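Local coordinates for mandelate racemase/muconate lactonizing protein (Thermobispora bispora, PDB 3VC5), which probably catalyses the magnesium-dependent dehydration of D-glucarate to 5-dehydro-4-deoxy-D-glucarate, as a member of the enolase superfamily, at residues L263-P268 with L284-C289; D271-V276 with R303-L308. All blocks are in the same frame, centred on the assembly; numbering follows the deposited sequence.

Interaction 1: L263-P268 with L284-C289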
ATOM      1  N   LEU A 263     -16.812  18.368   7.495  1.00 26.65           N
ATOM      2  CA  LEU A 263     -16.414  19.771   7.439  1.00 25.04           C
ATOM      3  C   LEU A 263     -14.926  19.761   7.031  1.00 24.91           C
ATOM      4  O   LEU A 263     -14.084  19.235   7.746  1.00 25.33           O
ATOM      5  CB  LEU A 263     -16.639  20.455   8.809  1.00 28.06           C
ATOM      6  CG  LEU A 263     -16.167  21.901   8.987  1.00 28.13           C
ATOM      7  CD1 LEU A 263     -16.817  22.822   7.923  1.00 32.61           C
ATOM      8  CD2 LEU A 263     -16.452  22.419  10.430  1.00 28.99           C
ATOM      9  N   GLU A 264     -14.610  20.350   5.890  1.00 23.80           N
ATOM     10  CA  GLU A 264     -13.295  20.184   5.276  1.00 21.52           C
ATOM     11  C   GLU A 264     -12.416  21.399   5.562  1.00 22.73           C
ATOM     12  O   GLU A 264     -12.784  22.526   5.228  1.00 25.25           O
ATOM     13  CB  GLU A 264     -13.513  20.055   3.767  1.00 23.64           C
ATOM     14  CG  GLU A 264     -12.292  19.743   2.976  1.00 26.22           C
ATOM     15  CD  GLU A 264     -12.649  19.506   1.518  1.00 29.39           C
ATOM     16  OE1 GLU A 264     -13.693  18.890   1.258  1.00 30.70           O
ATOM     17  OE2 GLU A 264     -11.888  19.929   0.644  1.00 31.30           O
ATOM     18  N   ASP A 265     -11.269  21.184   6.219  1.00 23.59           N
ATOM     19  CA  ASP A 265     -10.322  22.288   6.475  1.00 23.13           C
ATOM     20  C   ASP A 265     -10.937  23.577   7.003  1.00 22.56           C
ATOM     21  O   ASP A 265     -10.760  24.648   6.424  1.00 23.95           O
ATOM     22  CB  ASP A 265      -9.525  22.583   5.205  1.00 21.93           C
ATOM     23  CG  ASP A 265      -8.519  21.481   4.930  1.00 23.23           C
ATOM     24  OD1 ASP A 265      -7.829  21.068   5.919  1.00 22.13           O
ATOM     25  OD2 ASP A 265      -8.450  21.001   3.776  1.00 22.68           O
ATOM     26  N   PRO A 266     -11.660  23.486   8.133  1.00 21.40           N
ATOM     27  CA  PRO A 266     -12.170  24.762   8.664  1.00 23.12           C
ATOM     28  C   PRO A 266     -11.053  25.723   9.147  1.00 24.13           C
ATOM     29  O   PRO A 266     -11.207  26.941   9.061  1.00 24.84           O
ATOM     30  CB  PRO A 266     -13.052  24.313   9.840  1.00 26.56           C
ATOM     31  CG  PRO A 266     -12.551  22.955  10.198  1.00 27.58           C
ATOM     32  CD  PRO A 266     -12.126  22.326   8.910  1.00 24.07           C
ATOM     33  N   THR A 267      -9.938  25.188   9.635  1.00 23.94           N
ATOM     34  CA  THR A 267      -8.977  26.009  10.356  1.00 22.82           C
ATOM     35  C   THR A 267      -7.559  25.511  10.033  1.00 22.57           C
ATOM     36  O   THR A 267      -7.383  24.333   9.684  1.00 25.25           O
ATOM     37  CB  THR A 267      -9.277  25.910  11.889  1.00 25.61           C
ATOM     38  OG1 THR A 267      -8.678  27.003  12.614  1.00 27.12           O
ATOM     39  CG2 THR A 267      -8.786  24.575  12.464  1.00 27.31           C
ATOM     40  N   PRO A 268      -6.544  26.380  10.166  1.00 25.54           N
ATOM     41  CA  PRO A 268      -5.220  25.932   9.737  1.00 24.35           C
ATOM     42  C   PRO A 268      -4.483  25.086  10.747  1.00 22.99           C
ATOM     43  O   PRO A 268      -4.571  25.331  11.965  1.00 27.58           O
ATOM     44  CB  PRO A 268      -4.428  27.236   9.531  1.00 26.78           C
ATOM     45  CG  PRO A 268      -5.231  28.298  10.160  1.00 27.89           C
ATOM     46  CD  PRO A 268      -6.617  27.839  10.372  1.00 27.04           C
ATOM     47  N   LEU A 284     -14.026  15.901  10.454  1.00 26.19           N
ATOM     48  CA  LEU A 284     -13.291  16.879   9.650  1.00 23.03           C
ATOM     49  C   LEU A 284     -12.559  16.129   8.536  1.00 23.29           C
ATOM     50  O   LEU A 284     -12.219  14.939   8.686  1.00 24.57           O
ATOM     51  CB  LEU A 284     -12.248  17.611  10.490  1.00 23.82           C
ATOM     52  CG  LEU A 284     -12.797  18.415  11.673  1.00 24.29           C
ATOM     53  CD1 LEU A 284     -11.704  19.347  12.229  1.00 23.88           C
ATOM     54  CD2 LEU A 284     -14.052  19.201  11.293  1.00 27.13           C
ATOM     55  N   ALA A 285     -12.328  16.831   7.420  1.00 22.45           N
ATOM     56  CA  ALA A 285     -11.551  16.303   6.315  1.00 20.53           C
ATOM     57  C   ALA A 285     -10.432  17.278   6.012  1.00 20.51           C
ATOM     58  O   ALA A 285     -10.498  18.449   6.394  1.00 23.78           O
ATOM     59  CB  ALA A 285     -12.448  16.165   5.070  1.00 22.07           C
ATOM     60  N   THR A 286      -9.423  16.833   5.257  1.00 21.38           N
ATOM     61  CA  THR A 286      -8.389  17.781   4.851  1.00 20.58           C
ATOM     62  C   THR A 286      -7.791  17.438   3.489  1.00 20.53           C
ATOM     63  O   THR A 286      -7.701  16.237   3.109  1.00 22.47           O
ATOM     64  CB  THR A 286      -7.223  17.846   5.898  1.00 21.61           C
ATOM     65  OG1 THR A 286      -6.439  19.017   5.649  1.00 22.43           O
ATOM     66  CG2 THR A 286      -6.340  16.621   5.808  1.00 22.09           C
ATOM     67  N   ASN A 287      -7.350  18.486   2.788  1.00 19.09           N
ATOM     68  CA  ASN A 287      -6.282  18.347   1.785  1.00 19.87           C
ATOM     69  C   ASN A 287      -5.245  19.451   1.991  1.00 19.80           C
ATOM     70  O   ASN A 287      -4.628  19.925   1.025  1.00 20.82           O
ATOM     71  CB  ASN A 287      -6.826  18.396   0.349  1.00 19.48           C
ATOM     72  CG  ASN A 287      -7.732  19.608   0.083  1.00 22.65           C
ATOM     73  OD1 ASN A 287      -8.948  19.451   0.003  1.00 24.35           O
ATOM     74  ND2 ASN A 287      -7.150  20.801  -0.097  1.00 21.99           N
ATOM     75  N   MET A 288      -5.035  19.836   3.264  1.00 19.91           N
ATOM     76  CA  MET A 288      -4.104  20.927   3.608  1.00 19.01           C
ATOM     77  C   MET A 288      -3.144  20.575   4.700  1.00 20.42           C
ATOM     78  O   MET A 288      -1.979  20.914   4.565  1.00 24.12           O
ATOM     79  CB  MET A 288      -4.827  22.242   3.988  1.00 21.35           C
ATOM     80  CG  MET A 288      -5.657  22.801   2.819  1.00 20.88           C
ATOM     81  SD  MET A 288      -6.585  24.297   3.276  1.00 25.37           S
ATOM     82  CE  MET A 288      -5.279  25.517   3.467  1.00 26.79           C
ATOM     83  N   CYS A 289      -3.600  19.915   5.768  1.00 20.18           N
ATOM     84  CA  CYS A 289      -2.682  19.639   6.886  1.00 20.85           C
ATOM     85  C   CYS A 289      -2.110  18.219   6.815  1.00 21.10           C
ATOM     86  O   CYS A 289      -1.232  17.869   7.583  1.00 22.09           O
ATOM     87  CB  CYS A 289      -3.373  19.920   8.249  1.00 22.62           C
ATOM     88  SG  CYS A 289      -4.674  18.753   8.770  1.00 24.55           S
TER
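Asp265 and Thr286 meet because the first torsions bring the two polar ends together just past the strands: Asp265 CG stands opposite its carbonyl carbon (chi1 -72°), while Thr286 OG1 is trans to its own N (chi1 -165°). The hydroxyl donates to Asp265 OD1 in a very short bond, OG1 to OD1 2.5 Å. Asp265 OD2 offers its syn lone pair to Asn287 N, 2.9 Å away and nearly straight at 164°. The carboxylate is gripped through both oxygens, which fixes its rotation. Thr286 OG1 accepts from Met288 N (2.9 Å) and Cys289 N (3.0 Å), an ST turn and ST motif. An alanine at Asp265 would remove both acceptors and is likely to leave the Thr286 hydroxyl proton and Asn287 N without their acceptor, so that the turn could shift. Parallel pairing runs through Ala285 N to Leu263 O (3.0 Å) and Asp265 N to Ala285 O (2.8 Å), with Leu284 CD2 against Leu263 CB (3.8 Å). Glu264 OE2, salt-bridged to Lys209, lies 3.0 Å from Asn287 OD1, both acceptors. With Asp239 these residues are the magnesium ligands, though this chain holds no metal, at the C-terminal strand ends of the enolase-superfamily beta/alpha barrel.

Interaction 2: D271-V276 with R303-L308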
ATOM      1  N   ASP A 271      -2.784  21.023  14.822  1.00 23.28           N
ATOM      2  CA  ASP A 271      -3.213  21.357  16.181  1.00 25.46           C
ATOM      3  C   ASP A 271      -4.635  21.932  16.204  1.00 26.67           C
ATOM      4  O   ASP A 271      -5.512  21.419  16.918  1.00 25.82           O
ATOM      5  CB  ASP A 271      -2.217  22.345  16.820  1.00 27.99           C
ATOM      6  CG  ASP A 271      -2.622  22.731  18.233  1.00 29.88           C
ATOM      7  OD1 ASP A 271      -2.856  21.806  19.017  1.00 35.36           O
ATOM      8  OD2 ASP A 271      -2.721  23.941  18.563  1.00 33.66           O
ATOM      9  N   GLY A 272      -4.854  22.988  15.425  1.00 25.08           N
ATOM     10  CA  GLY A 272      -6.161  23.678  15.383  1.00 27.26           C
ATOM     11  C   GLY A 272      -7.240  22.731  14.866  1.00 23.72           C
ATOM     12  O   GLY A 272      -8.352  22.657  15.412  1.00 26.29           O
ATOM     13  N   MET A 273      -6.922  21.960  13.828  1.00 23.16           N
ATOM     14  CA  MET A 273      -7.878  20.990  13.307  1.00 21.71           C
ATOM     15  C   MET A 273      -8.254  19.946  14.360  1.00 24.29           C
ATOM     16  O   MET A 273      -9.431  19.583  14.500  1.00 25.21           O
ATOM     17  CB  MET A 273      -7.292  20.302  12.073  1.00 22.34           C
ATOM     18  CG  MET A 273      -7.301  21.249  10.876  1.00 23.02           C
ATOM     19  SD  MET A 273      -8.879  21.356   9.996  1.00 23.95           S
ATOM     20  CE  MET A 273      -9.049  19.686   9.341  1.00 24.15           C
ATOM     21  N   ALA A 274      -7.264  19.478  15.119  1.00 26.14           N
ATOM     22  CA  ALA A 274      -7.530  18.466  16.157  1.00 25.75           C
ATOM     23  C   ALA A 274      -8.439  19.046  17.254  1.00 24.40           C
ATOM     24  O   ALA A 274      -9.325  18.370  17.747  1.00 27.07           O
ATOM     25  CB  ALA A 274      -6.246  17.956  16.750  1.00 25.37           C
ATOM     26  N   ARG A 275      -8.211  20.289  17.623  1.00 25.31           N
ATOM     27  CA  ARG A 275      -9.034  20.949  18.624  1.00 26.39           C
ATOM     28  C   ARG A 275     -10.441  21.149  18.160  1.00 27.94           C
ATOM     29  O   ARG A 275     -11.347  20.959  18.916  1.00 29.53           O
ATOM     30  CB  ARG A 275      -8.448  22.268  19.032  1.00 27.62           C
ATOM     31  CG  ARG A 275      -7.121  22.119  19.653  1.00 31.66           C
ATOM     32  CD  ARG A 275      -6.785  23.248  20.499  1.00 37.70           C
ATOM     33  NE  ARG A 275      -6.365  24.446  19.838  1.00 50.03           N
ATOM     34  CZ  ARG A 275      -6.859  25.645  20.115  1.00 55.30           C
ATOM     35  NH1 ARG A 275      -6.420  26.702  19.511  1.00 56.84           N
ATOM     36  NH2 ARG A 275      -7.809  25.798  21.000  1.00 59.15           N
ATOM     37  N   VAL A 276     -10.616  21.528  16.904  1.00 26.35           N
ATOM     38  CA  VAL A 276     -11.972  21.635  16.338  1.00 26.86           C
ATOM     39  C   VAL A 276     -12.650  20.265  16.285  1.00 27.92           C
ATOM     40  O   VAL A 276     -13.827  20.115  16.678  1.00 29.81           O
ATOM     41  CB  VAL A 276     -11.941  22.301  14.933  1.00 25.11           C
ATOM     42  CG1 VAL A 276     -13.323  22.243  14.239  1.00 28.05           C
ATOM     43  CG2 VAL A 276     -11.438  23.747  15.042  1.00 25.26           C
ATOM     44  N   ARG A 303      -5.262  13.263  15.643  1.00 26.96           N
ATOM     45  CA  ARG A 303      -6.587  13.094  15.031  1.00 25.83           C
ATOM     46  C   ARG A 303      -7.221  14.427  14.593  1.00 24.91           C
ATOM     47  O   ARG A 303      -8.315  14.790  15.029  1.00 26.70           O
ATOM     48  CB  ARG A 303      -7.513  12.278  15.942  1.00 28.45           C
ATOM     49  CG  ARG A 303      -7.010  10.844  16.188  1.00 34.04           C
ATOM     50  CD  ARG A 303      -7.360   9.928  14.998  1.00 53.07           C
ATOM     51  NE  ARG A 303      -6.671   8.627  14.987  1.00 53.55           N
ATOM     52  CZ  ARG A 303      -7.004   7.635  14.158  1.00 53.66           C
ATOM     53  NH1 ARG A 303      -8.021   7.808  13.313  1.00 45.62           N
ATOM     54  NH2 ARG A 303      -6.344   6.471  14.169  1.00 40.77           N
ATOM     55  N   PRO A 304      -6.540  15.151  13.694  1.00 23.87           N
ATOM     56  CA  PRO A 304      -7.139  16.357  13.111  1.00 25.19           C
ATOM     57  C   PRO A 304      -8.276  16.002  12.143  1.00 23.30           C
ATOM     58  O   PRO A 304      -9.088  16.861  11.804  1.00 25.20           O
ATOM     59  CB  PRO A 304      -5.980  16.963  12.318  1.00 21.56           C
ATOM     60  CG  PRO A 304      -5.126  15.770  11.928  1.00 21.97           C
ATOM     61  CD  PRO A 304      -5.212  14.839  13.119  1.00 23.07           C
ATOM     62  N   ILE A 305      -8.310  14.763  11.669  1.00 23.84           N
ATOM     63  CA  ILE A 305      -9.279  14.404  10.619  1.00 24.21           C
ATOM     64  C   ILE A 305      -9.877  13.030  10.824  1.00 25.86           C
ATOM     65  O   ILE A 305      -9.261  12.141  11.416  1.00 28.48           O
ATOM     66  CB  ILE A 305      -8.676  14.447   9.214  1.00 25.46           C
ATOM     67  CG1 ILE A 305      -7.585  13.371   9.096  1.00 23.84           C
ATOM     68  CG2 ILE A 305      -8.203  15.882   8.871  1.00 26.08           C
ATOM     69  CD1 ILE A 305      -6.910  13.262   7.722  1.00 24.31           C
ATOM     70  N   GLY A 306     -11.090  12.873  10.295  1.00 26.21           N
ATOM     71  CA  GLY A 306     -11.700  11.590  10.134  1.00 28.37           C
ATOM     72  C   GLY A 306     -11.687  11.179   8.667  1.00 26.50           C
ATOM     73  O   GLY A 306     -11.928  10.002   8.364  1.00 29.06           O
ATOM     74  N   VAL A 307     -11.435  12.136   7.758  1.00 24.64           N
ATOM     75  CA  VAL A 307     -11.470  11.891   6.308  1.00 25.29           C
ATOM     76  C   VAL A 307     -10.260  12.556   5.639  1.00 22.22           C
ATOM     77  O   VAL A 307     -10.033  13.759   5.822  1.00 23.74           O
ATOM     78  CB  VAL A 307     -12.754  12.458   5.666  1.00 25.31           C
ATOM     79  CG1 VAL A 307     -12.774  12.155   4.171  1.00 26.91           C
ATOM     80  CG2 VAL A 307     -14.004  11.887   6.349  1.00 27.68           C
ATOM     81  N   LEU A 308      -9.485  11.780   4.880  1.00 20.22           N
ATOM     82  CA  LEU A 308      -8.388  12.325   4.070  1.00 22.00           C
ATOM     83  C   LEU A 308      -8.877  12.426   2.612  1.00 20.97           C
ATOM     84  O   LEU A 308      -9.396  11.438   2.078  1.00 21.79           O
ATOM     85  CB  LEU A 308      -7.161  11.397   4.090  1.00 21.81           C
ATOM     86  CG  LEU A 308      -5.991  11.874   3.230  1.00 21.72           C
ATOM     87  CD1 LEU A 308      -5.483  13.241   3.741  1.00 21.10           C
ATOM     88  CD2 LEU A 308      -4.874  10.818   3.246  1.00 24.43           C
TER
HETATM   89  O   HOH W   1      -9.195  15.519  17.660  1.00 29.60           O
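Met273 reaches Pro304 and Ile305 with two different parts of a folded side chain. Its CG is set opposite the carbonyl carbon (chi1 -74°), and two further bends, at chi2 (-82°) and chi3 (-65°), bring the terminal methyl round toward Ile305. At the root of the chain, CB presses on Pro304 CB at 3.6 Å; at its end, CE meets Ile305 CG2 at 3.9 Å and also lies 3.7 Å from Pro304 O. That carbonyl oxygen is buried with no polar partner in the model, so the methionine gives it only apolar cover. Ile305 presents CG2 rather than its longer branch: CD1 of the extended CG1 arm leads away from the helix. Such packing belongs to the outer layer of the beta/alpha barrel, where helix 270-277 lies against the loop leading into strand 307-310, and Met273 also touches Leu284 of the intervening strand. The backbones come close at Ala274, whose CA is 3.7 Å from Pro304 CA; a small methyl suits this approach, with Ala274 CB 4.1 Å from Pro304 CA. Arg303, leaving the preceding helix with positive phi, directs its carbonyl to a water. This water is 2.9 Å from both Arg303 O and Ala274 O, while the Arg303 guanidinium turns away to Phe331 O.

In the fold
Interactions 1 and 2 are centred 7 Å apart and interlock along the chain: strand 262-264, helix 270-277, strand 284-286 and then the entry to strand 307-310 follow in order, so their segments alternate. The first three elements make a beta-alpha-beta unit, and strand 284-286 lies between strands 262-264 and 307-310 in the parallel sheet of the barrel. At the junction Leu284 O lies 2.9 Å from Gly306 N and 3.1 Å from Val307 N, both probable hydrogen bonds. Interaction 1 holds two of the magnesium ligands, Glu264 and Asn287, at the C-terminal strand ends, whereas interaction 2 packs the outer helix, its Met273 side chain about 7 Å from that of Glu264.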